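Local coordinates for uncharacterized protein conserved in bacteria with a cystatin-like fold (PDB 3FLJ) that is of unknown function but adopts a cystatin-like fold of the SnoaL-like family, whose curved sheet and helices probably enclose a small-molecule pocket, at residues H21-V31 with D107-I117; Q73-R81 with L92-E100. All coordinates share one frame; numbering follows the deposited sequence.

Interaction 1: H21-V31 with D107-I117; sequences HPTIARMQEVV and DLITLNEGGLI
His-21 and Leu-111 meet where helix 22-31 begins and strand 107-111 ends, in the cystatin-like fold, whose N-terminal helix lies against a curved sheet. The short axes, running roughly antiparallel, approach to 10.7 Å, a spacing filled by side chains. CD1 of Leu-111 sits over the imidazole, 3.5 Å from its centroid and only 8° off the normal, a CH-pi contact; CD of Pro-22 lies over the opposite face, nearer the rim. The turn of the ring is fixed at its edge, where ND1 of His-21 accepts from Thr-23 N at 3.2 Å, making His-21 the N-cap. With an alanine in place of His-21, Thr-23 N is likely to lose its capping acceptor, and a gap would probably open beside the Leu-111 methyl. Asn-112 to Gly-115 form a type I turn that ends in Gly-115, whose positive phi suits glycine; its carbonyl accepts a short 2.6 Å bond from Thr-23 OG1, which lies tilted 31° from the carbonyl plane. CG2 of Thr-23, on the other branch, lies near Leu-111 CD2 and Ile-117 CG1. Further along the helix, Ile-24 and Ile-109 run alongside in opposite directions, CD1 of Ile-24 against CG2 of Ile-109. Met-27, a selenomethionine, can be followed outward. Its CB starts toward the strand, CG stands anti to the backbone N (chi1 179°), and the rest of the chain stays extended, which carries the selenium between Ile-109 CG1 and Ile-117 CD1, each 3.9 Å away. The chain crosses Ile-117 at about a right angle but meets Ile-109 tip to tip. Beyond the selenium, the terminal methyl touches CB of Asp-107 at 4.2 Å and presses on Ile-109, where Met-27 CE and Ile-109 CD1 are a tight 3.4 Å apart.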
loop_
_atom_site.group_PDB
_atom_site.type_symbol
_atom_site.label_atom_id
_atom_site.label_comp_id
_atom_site.label_asym_id
_atom_site.label_seq_id
_atom_site.Cartn_x
_atom_site.Cartn_y
_atom_site.Cartn_z
ATOM N N HIS A 21 12.903 9.634 -12.013
ATOM C CA HIS A 21 13.442 8.636 -12.957
ATOM C C HIS A 21 12.496 8.602 -14.205
ATOM O O HIS A 21 11.276 8.571 -14.022
ATOM C CB HIS A 21 13.538 7.242 -12.320
ATOM C CG HIS A 21 14.332 6.279 -13.142
ATOM N ND1 HIS A 21 13.845 5.719 -14.298
ATOM C CD2 HIS A 21 15.595 5.813 -13.000
ATOM C CE1 HIS A 21 14.775 4.953 -14.843
ATOM N NE2 HIS A 21 15.842 4.980 -14.065
ATOM N N PRO A 22 13.033 8.610 -15.451
ATOM C CA PRO A 22 12.212 8.588 -16.685
ATOM C C PRO A 22 11.164 7.485 -16.804
ATOM O O PRO A 22 10.071 7.733 -17.308
ATOM C CB PRO A 22 13.255 8.417 -17.791
ATOM C CG PRO A 22 14.449 8.975 -17.256
ATOM C CD PRO A 22 14.464 8.697 -15.804
ATOM N N THR A 23 11.530 6.270 -16.398
ATOM C CA THR A 23 10.603 5.122 -16.355
ATOM C C THR A 23 9.398 5.360 -15.458
ATOM O O THR A 23 8.286 4.946 -15.805
ATOM C CB THR A 23 11.317 3.826 -15.911
ATOM O OG1 THR A 23 12.410 3.589 -16.801
ATOM C CG2 THR A 23 10.364 2.603 -15.921
ATOM N N ILE A 24 9.629 6.021 -14.323
ATOM C CA ILE A 24 8.565 6.365 -13.366
ATOM C C ILE A 24 7.633 7.427 -13.987
ATOM O O ILE A 24 6.417 7.304 -13.857
ATOM C CB ILE A 24 9.144 6.813 -11.987
ATOM C CG1 ILE A 24 9.990 5.688 -11.369
ATOM C CG2 ILE A 24 8.041 7.270 -11.017
ATOM C CD1 ILE A 24 9.263 4.380 -11.083
ATOM N N ALA A 25 8.197 8.430 -14.667
ATOM C CA ALA A 25 7.403 9.442 -15.406
ATOM C C ALA A 25 6.541 8.782 -16.511
ATOM O O ALA A 25 5.332 9.046 -16.585
ATOM C CB ALA A 25 8.315 10.527 -16.018
ATOM N N ARG A 26 7.173 7.908 -17.315
ATOM C CA ARG A 26 6.480 7.200 -18.410
ATOM C C ARG A 26 5.374 6.256 -17.896
ATOM O O ARG A 26 4.297 6.172 -18.493
ATOM C CB ARG A 26 7.494 6.460 -19.312
ATOM C CG ARG A 26 6.928 5.738 -20.559
ATOM C CD ARG A 26 6.021 6.612 -21.439
ATOM N NE ARG A 26 5.583 5.894 -22.637
ATOM C CZ ARG A 26 4.571 6.246 -23.444
ATOM N NH1 ARG A 26 3.824 7.343 -23.235
ATOM N NH2 ARG A 26 4.290 5.470 -24.499
HETATM N N MSE A 27 5.644 5.566 -16.796
HETATM C CA MSE A 27 4.693 4.650 -16.150
HETATM C C MSE A 27 3.360 5.312 -15.745
HETATM O O MSE A 27 2.311 4.680 -15.873
HETATM C CB MSE A 27 5.383 4.047 -14.920
HETATM C CG MSE A 27 4.639 3.119 -14.088
HETATM SE SE MSE A 27 5.736 2.784 -12.562
HETATM C CE MSE A 27 4.376 1.798 -11.790
ATOM N N GLN A 28 3.421 6.558 -15.256
ATOM C CA GLN A 28 2.224 7.301 -14.806
ATOM C C GLN A 28 1.220 7.488 -15.932
ATOM O O GLN A 28 0.046 7.140 -15.785
ATOM C CB GLN A 28 2.589 8.664 -14.229
ATOM C CG GLN A 28 3.309 8.582 -12.913
ATOM C CD GLN A 28 3.838 9.930 -12.469
ATOM O OE1 GLN A 28 5.047 10.108 -12.316
ATOM N NE2 GLN A 28 2.942 10.896 -12.302
ATOM N N GLU A 29 1.715 8.016 -17.045
ATOM C CA GLU A 29 0.900 8.215 -18.255
ATOM C C GLU A 29 0.358 6.938 -18.949
ATOM O O GLU A 29 -0.693 7.022 -19.590
ATOM C CB GLU A 29 1.601 9.179 -19.256
ATOM C CG GLU A 29 3.053 8.850 -19.740
ATOM C CD GLU A 29 3.779 10.021 -20.440
ATOM O OE1 GLU A 29 3.287 11.176 -20.427
ATOM O OE2 GLU A 29 4.884 9.786 -20.988
ATOM N N VAL A 30 1.007 5.781 -18.744
ATOM C CA VAL A 30 0.683 4.496 -19.412
ATOM C C VAL A 30 -0.121 3.481 -18.571
ATOM O O VAL A 30 -1.042 2.848 -19.107
ATOM C CB VAL A 30 2.012 3.833 -19.928
ATOM C CG1 VAL A 30 1.811 2.419 -20.430
ATOM C CG2 VAL A 30 2.625 4.686 -21.016
ATOM N N VAL A 31 0.265 3.287 -17.302
ATOM C CA VAL A 31 -0.406 2.326 -16.369
ATOM C C VAL A 31 -1.889 2.677 -16.117
ATOM O O VAL A 31 -2.740 1.763 -16.057
ATOM C CB VAL A 31 0.389 2.159 -15.020
ATOM C CG1 VAL A 31 -0.382 1.357 -13.971
ATOM C CG2 VAL A 31 1.721 1.486 -15.286
ATOM N N ASP A 107 1.626 1.383 -5.842
ATOM C CA ASP A 107 2.462 0.554 -6.721
ATOM C C ASP A 107 3.880 0.662 -6.155
ATOM O O ASP A 107 4.483 1.739 -6.213
ATOM C CB ASP A 107 2.442 1.061 -8.176
ATOM C CG ASP A 107 1.059 0.981 -8.822
ATOM O OD1 ASP A 107 0.277 0.053 -8.508
ATOM O OD2 ASP A 107 0.774 1.831 -9.687
ATOM N N LEU A 108 4.394 -0.435 -5.592
ATOM C CA LEU A 108 5.759 -0.496 -5.041
ATOM C C LEU A 108 6.657 -0.970 -6.173
ATOM O O LEU A 108 6.559 -2.132 -6.592
ATOM C CB LEU A 108 5.844 -1.429 -3.836
ATOM C CG LEU A 108 5.078 -0.976 -2.590
ATOM C CD1 LEU A 108 4.921 -2.132 -1.590
ATOM C CD2 LEU A 108 5.764 0.250 -1.949
ATOM N N ILE A 109 7.528 -0.079 -6.650
ATOM C CA ILE A 109 8.385 -0.333 -7.810
ATOM C C ILE A 109 9.851 -0.387 -7.432
ATOM O O ILE A 109 10.324 0.491 -6.709
ATOM C CB ILE A 109 8.182 0.756 -8.898
ATOM C CG1 ILE A 109 6.719 0.806 -9.378
ATOM C CG2 ILE A 109 9.123 0.542 -10.111
ATOM C CD1 ILE A 109 6.154 -0.468 -10.021
ATOM N N THR A 110 10.538 -1.425 -7.923
ATOM C CA THR A 110 11.990 -1.579 -7.821
ATOM C C THR A 110 12.502 -1.642 -9.261
ATOM O O THR A 110 12.075 -2.519 -10.030
ATOM C CB THR A 110 12.413 -2.838 -7.064
ATOM O OG1 THR A 110 11.672 -2.918 -5.839
ATOM C CG2 THR A 110 13.921 -2.793 -6.755
ATOM N N LEU A 111 13.373 -0.696 -9.627
ATOM C CA LEU A 111 13.981 -0.652 -10.962
ATOM C C LEU A 111 15.306 -1.408 -10.939
ATOM O O LEU A 111 15.959 -1.496 -9.892
ATOM C CB LEU A 111 14.207 0.792 -11.437
ATOM C CG LEU A 111 12.970 1.714 -11.477
ATOM C CD1 LEU A 111 13.374 3.156 -11.835
ATOM C CD2 LEU A 111 11.894 1.198 -12.434
ATOM N N ASN A 112 15.682 -1.968 -12.088
ATOM C CA ASN A 112 16.992 -2.655 -12.265
ATOM C C ASN A 112 18.031 -1.640 -12.783
ATOM O O ASN A 112 17.665 -0.474 -13.003
ATOM C CB ASN A 112 16.860 -3.926 -13.143
ATOM C CG ASN A 112 16.400 -3.654 -14.582
ATOM O OD1 ASN A 112 16.503 -2.546 -15.111
ATOM N ND2 ASN A 112 15.890 -4.695 -15.217
ATOM N N GLU A 113 19.286 -2.081 -12.986
ATOM C CA GLU A 113 20.400 -1.246 -13.512
ATOM C C GLU A 113 20.043 -0.564 -14.842
ATOM O O GLU A 113 20.446 0.565 -15.098
ATOM C CB GLU A 113 21.678 -2.105 -13.691
ATOM C CG GLU A 113 22.951 -1.347 -14.148
ATOM C CD GLU A 113 24.179 -2.240 -14.321
ATOM O OE1 GLU A 113 24.336 -3.237 -13.590
ATOM O OE2 GLU A 113 25.004 -1.924 -15.196
ATOM N N GLY A 114 19.304 -1.286 -15.690
ATOM C CA GLY A 114 18.846 -0.778 -16.991
ATOM C C GLY A 114 17.654 0.187 -16.945
ATOM O O GLY A 114 17.217 0.652 -17.996
ATOM N N GLY A 115 17.113 0.477 -15.755
ATOM C CA GLY A 115 15.990 1.396 -15.589
ATOM C C GLY A 115 14.599 0.822 -15.819
ATOM O O GLY A 115 13.648 1.572 -15.745
ATOM N N LEU A 116 14.485 -0.485 -16.086
ATOM C CA LEU A 116 13.199 -1.158 -16.320
ATOM C C LEU A 116 12.632 -1.652 -14.989
ATOM O O LEU A 116 13.377 -1.832 -14.013
ATOM C CB LEU A 116 13.369 -2.322 -17.310
ATOM C CG LEU A 116 13.903 -1.956 -18.704
ATOM C CD1 LEU A 116 14.143 -3.200 -19.566
ATOM C CD2 LEU A 116 12.989 -0.977 -19.439
ATOM N N ILE A 117 11.316 -1.884 -14.965
ATOM C CA ILE A 117 10.610 -2.345 -13.772
ATOM C C ILE A 117 10.945 -3.825 -13.540
ATOM O O ILE A 117 10.590 -4.671 -14.366
ATOM C CB ILE A 117 9.067 -2.133 -13.884
ATOM C CG1 ILE A 117 8.745 -0.630 -14.063
ATOM C CG2 ILE A 117 8.354 -2.695 -12.652
ATOM C CD1 ILE A 117 7.278 -0.319 -14.317
#

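Interaction 2: Q73-R81 with L92-E100; sequences QVFSEFRYR and LEFQCKVGE
Phe-75 and Cys-96 open the tightly packed face: a chi1 of 62° sets SG of Cys-96 between its backbone N and carbonyl carbon, over the Phe-75 ring and 3.6 Å from its centroid, with Val-98 CG2 at the ring's edge. CE2 of Phe-78 lies over one face of Phe-94, 3.3 Å from Phe-94 CD1, although the rings, planes 29° apart, barely overlap. Phe-75 completes this aromatic cluster obliquely. Leu-92 CD2 covers one face of Tyr-80 and Phe-78 CE1 the other. Strands 75-76 and 78-86 both pair antiparallel with 89-98, the last two as a beta hairpin; a beta bulge marks the passage from 75-76 to 78-86. Across the sheet the side chains are polar and mostly nearer solvent. The Arg-79 guanidinium stacks on the Gln-95 amide, planes 27° apart, and its NH1 reaches back to Glu-77 O at 3.2 Å. Gln-95 OE1 instead accepts from Arg-81 NH1 at 2.9 Å, well above the amide plane. Arg-81 NE meets the anti lone pair of Glu-93 OE2 in a salt bridge; Glu-93 OE1 pairs with Arg-82. At the end near Gly-99, one water links Val-74 O, Ser-76 OG and Gly-99 N, and a second joins Ser-76 OG to Gly-99 O.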
loop_
_atom_site.group_PDB
_atom_site.type_symbol
_atom_site.label_atom_id
_atom_site.label_comp_id
_atom_site.label_asym_id
_atom_site.label_seq_id
_atom_site.Cartn_x
_atom_site.Cartn_y
_atom_site.Cartn_z
ATOM N N GLN A 73 -8.249 -1.893 -16.965
ATOM C CA GLN A 73 -9.617 -2.019 -17.468
ATOM C C GLN A 73 -10.660 -2.067 -16.339
ATOM O O GLN A 73 -11.716 -1.436 -16.466
ATOM C CB GLN A 73 -9.763 -3.279 -18.334
ATOM C CG GLN A 73 -9.035 -3.231 -19.683
ATOM C CD GLN A 73 -9.894 -2.779 -20.846
ATOM O OE1 GLN A 73 -10.923 -2.111 -20.682
ATOM N NE2 GLN A 73 -9.477 -3.161 -22.044
ATOM N N VAL A 74 -10.364 -2.831 -15.275
ATOM C CA VAL A 74 -11.251 -2.951 -14.104
ATOM C C VAL A 74 -11.413 -1.599 -13.398
ATOM O O VAL A 74 -12.545 -1.192 -13.107
ATOM C CB VAL A 74 -10.766 -4.036 -13.093
ATOM C CG1 VAL A 74 -11.620 -4.046 -11.814
ATOM C CG2 VAL A 74 -10.795 -5.419 -13.739
ATOM N N PHE A 75 -10.294 -0.910 -13.156
ATOM C CA PHE A 75 -10.326 0.391 -12.482
ATOM C C PHE A 75 -10.981 1.501 -13.309
ATOM O O PHE A 75 -10.882 1.512 -14.528
ATOM C CB PHE A 75 -8.923 0.892 -12.065
ATOM C CG PHE A 75 -8.198 0.044 -11.032
ATOM C CD1 PHE A 75 -8.867 -0.681 -10.013
ATOM C CD2 PHE A 75 -6.797 0.105 -10.986
ATOM C CE1 PHE A 75 -8.138 -1.402 -9.047
ATOM C CE2 PHE A 75 -6.063 -0.606 -10.008
ATOM C CZ PHE A 75 -6.727 -1.358 -9.045
ATOM N N SER A 76 -11.655 2.410 -12.612
ATOM C CA SER A 76 -12.239 3.623 -13.183
ATOM C C SER A 76 -11.840 4.795 -12.292
ATOM O O SER A 76 -11.465 4.594 -11.129
ATOM C CB SER A 76 -13.759 3.508 -13.285
ATOM O OG SER A 76 -14.329 3.167 -12.042
ATOM N N GLU A 77 -11.911 6.005 -12.852
ATOM C CA GLU A 77 -11.549 7.249 -12.165
ATOM C C GLU A 77 -10.126 7.160 -11.563
ATOM O O GLU A 77 -9.889 7.605 -10.450
ATOM C CB GLU A 77 -12.601 7.590 -11.083
ATOM C CG GLU A 77 -14.051 7.664 -11.598
ATOM C CD GLU A 77 -15.079 8.166 -10.558
ATOM O OE1 GLU A 77 -14.698 8.624 -9.447
ATOM O OE2 GLU A 77 -16.298 8.112 -10.867
ATOM N N PHE A 78 -9.201 6.549 -12.307
ATOM C CA PHE A 78 -7.859 6.289 -11.808
ATOM C C PHE A 78 -7.000 7.542 -11.900
ATOM O O PHE A 78 -7.003 8.236 -12.920
ATOM C CB PHE A 78 -7.189 5.141 -12.586
ATOM C CG PHE A 78 -5.859 4.713 -12.016
ATOM C CD1 PHE A 78 -4.676 5.413 -12.331
ATOM C CD2 PHE A 78 -5.779 3.625 -11.144
ATOM C CE1 PHE A 78 -3.442 5.034 -11.781
ATOM C CE2 PHE A 78 -4.549 3.223 -10.602
ATOM C CZ PHE A 78 -3.374 3.935 -10.917
ATOM N N ARG A 79 -6.256 7.810 -10.830
ATOM C CA ARG A 79 -5.226 8.852 -10.840
ATOM C C ARG A 79 -4.226 8.627 -9.720
ATOM O O ARG A 79 -4.601 8.170 -8.630
ATOM C CB ARG A 79 -5.779 10.295 -10.777
ATOM C CG ARG A 79 -6.343 10.820 -9.455
ATOM C CD ARG A 79 -7.607 10.112 -9.059
ATOM N NE ARG A 79 -8.187 10.686 -7.841
ATOM C CZ ARG A 79 -9.417 10.436 -7.373
ATOM N NH1 ARG A 79 -10.243 9.576 -7.979
ATOM N NH2 ARG A 79 -9.819 11.042 -6.255
ATOM N N TYR A 80 -2.967 8.954 -10.000
ATOM C CA TYR A 80 -1.933 8.946 -8.973
ATOM C C TYR A 80 -2.120 10.207 -8.129
ATOM O O TYR A 80 -2.610 11.221 -8.637
ATOM C CB TYR A 80 -0.529 8.855 -9.576
ATOM C CG TYR A 80 -0.244 7.481 -10.131
ATOM C CD1 TYR A 80 0.030 6.416 -9.269
ATOM C CD2 TYR A 80 -0.240 7.231 -11.517
ATOM C CE1 TYR A 80 0.299 5.117 -9.757
ATOM C CE2 TYR A 80 0.046 5.928 -12.021
ATOM C CZ TYR A 80 0.314 4.884 -11.130
ATOM O OH TYR A 80 0.578 3.629 -11.593
ATOM N N ARG A 81 -1.802 10.100 -6.839
ATOM C CA ARG A 81 -1.868 11.206 -5.872
ATOM C C ARG A 81 -0.471 11.675 -5.514
ATOM O O ARG A 81 -0.182 12.864 -5.621
ATOM C CB ARG A 81 -2.633 10.787 -4.622
ATOM C CG ARG A 81 -4.056 10.355 -4.958
ATOM C CD ARG A 81 -4.992 10.381 -3.786
ATOM N NE ARG A 81 -4.560 9.548 -2.652
ATOM C CZ ARG A 81 -5.326 9.244 -1.594
ATOM N NH1 ARG A 81 -6.600 9.632 -1.504
ATOM N NH2 ARG A 81 -4.825 8.515 -0.612
ATOM N N LEU A 92 4.236 4.692 -5.735
ATOM C CA LEU A 92 3.276 5.540 -6.450
ATOM C C LEU A 92 1.882 5.296 -5.858
ATOM O O LEU A 92 1.254 4.259 -6.102
ATOM C CB LEU A 92 3.273 5.280 -7.958
ATOM C CG LEU A 92 4.528 5.600 -8.770
ATOM C CD1 LEU A 92 5.618 4.585 -8.526
ATOM C CD2 LEU A 92 4.202 5.700 -10.293
ATOM N N GLU A 93 1.418 6.271 -5.083
ATOM C CA GLU A 93 0.116 6.229 -4.427
ATOM C C GLU A 93 -0.965 6.644 -5.416
ATOM O O GLU A 93 -0.822 7.674 -6.062
ATOM C CB GLU A 93 0.125 7.170 -3.226
ATOM C CG GLU A 93 -1.174 7.343 -2.454
ATOM C CD GLU A 93 -1.035 8.454 -1.443
ATOM O OE1 GLU A 93 0.030 8.558 -0.828
ATOM O OE2 GLU A 93 -1.954 9.242 -1.279
ATOM N N PHE A 94 -2.049 5.866 -5.482
ATOM C CA PHE A 94 -3.189 6.154 -6.364
ATOM C C PHE A 94 -4.539 6.002 -5.673
ATOM O O PHE A 94 -4.630 5.391 -4.602
ATOM C CB PHE A 94 -3.143 5.258 -7.611
ATOM C CG PHE A 94 -3.271 3.771 -7.333
ATOM C CD1 PHE A 94 -4.534 3.162 -7.256
ATOM C CD2 PHE A 94 -2.135 2.974 -7.186
ATOM C CE1 PHE A 94 -4.665 1.770 -7.019
ATOM C CE2 PHE A 94 -2.244 1.577 -6.959
ATOM C CZ PHE A 94 -3.514 0.976 -6.871
ATOM N N GLN A 95 -5.555 6.594 -6.300
ATOM C CA GLN A 95 -6.958 6.453 -5.922
ATOM C C GLN A 95 -7.741 6.079 -7.191
ATOM O O GLN A 95 -7.404 6.520 -8.300
ATOM C CB GLN A 95 -7.501 7.728 -5.296
ATOM C CG GLN A 95 -8.895 7.554 -4.661
ATOM C CD GLN A 95 -9.397 8.774 -3.908
ATOM O OE1 GLN A 95 -8.646 9.708 -3.624
ATOM N NE2 GLN A 95 -10.687 8.770 -3.580
ATOM N N CYS A 96 -8.763 5.246 -7.022
ATOM C CA CYS A 96 -9.625 4.803 -8.127
ATOM C C CYS A 96 -10.913 4.201 -7.563
ATOM O O CYS A 96 -11.178 4.312 -6.345
ATOM C CB CYS A 96 -8.875 3.781 -9.014
ATOM S SG CYS A 96 -8.402 2.305 -8.151
ATOM N N LYS A 97 -11.743 3.672 -8.456
ATOM C CA LYS A 97 -12.928 2.907 -8.080
ATOM C C LYS A 97 -12.941 1.552 -8.795
ATOM O O LYS A 97 -12.325 1.395 -9.862
ATOM C CB LYS A 97 -14.225 3.676 -8.381
ATOM C CG LYS A 97 -14.272 5.073 -7.791
ATOM C CD LYS A 97 -15.627 5.765 -7.908
ATOM C CE LYS A 97 -16.650 5.200 -6.932
ATOM N NZ LYS A 97 -17.908 6.010 -6.840
ATOM N N VAL A 98 -13.586 0.574 -8.151
ATOM C CA VAL A 98 -13.894 -0.740 -8.725
ATOM C C VAL A 98 -15.424 -0.728 -8.680
ATOM O O VAL A 98 -16.021 -0.935 -7.608
ATOM C CB VAL A 98 -13.271 -1.908 -7.936
ATOM C CG1 VAL A 98 -13.686 -3.240 -8.540
ATOM C CG2 VAL A 98 -11.760 -1.784 -7.928
ATOM N N GLY A 99 -16.039 -0.405 -9.826
ATOM C CA GLY A 99 -17.478 -0.215 -9.925
ATOM C C GLY A 99 -17.827 1.035 -9.131
ATOM O O GLY A 99 -17.242 2.101 -9.364
ATOM N N GLU A 100 -18.749 0.890 -8.178
ATOM C CA GLU A 100 -19.136 1.986 -7.266
ATOM C C GLU A 100 -18.284 2.072 -5.987
ATOM O O GLU A 100 -18.452 3.032 -5.228
ATOM C CB GLU A 100 -20.631 1.868 -6.897
ATOM C CG GLU A 100 -21.596 1.918 -8.109
ATOM C CD GLU A 100 -21.485 3.216 -8.950
ATOM O OE1 GLU A 100 -21.179 4.301 -8.387
ATOM O OE2 GLU A 100 -21.706 3.145 -10.182
HETATM O O HOH W 1 -14.506 0.485 -12.141
HETATM O O HOH W 2 -16.931 3.778 -11.488
#

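From the N terminus, helix 22-31 comes first, and its partner 107-117 follows 75 residues later, so interaction 1 closes a long loop. Interaction 2 lies wholly inside it: 73-81 leaves helix 61-74, enters the sheet and, after only ten residues, is met by 92-100. The chain then continues into strand 101-111, neighbour of 89-98 in the same sheet, and returns to the first helix. Although their centres are about 18 Å apart, the contacts touch: Asp-107 OD2 is 2.6 Å from Tyr-80 OH, a probable hydrogen bond, and Asp-107 N is 2.9 Å from Leu-92 O. Together they tie the N-terminal helix to successive strands, and both reach the second subunit.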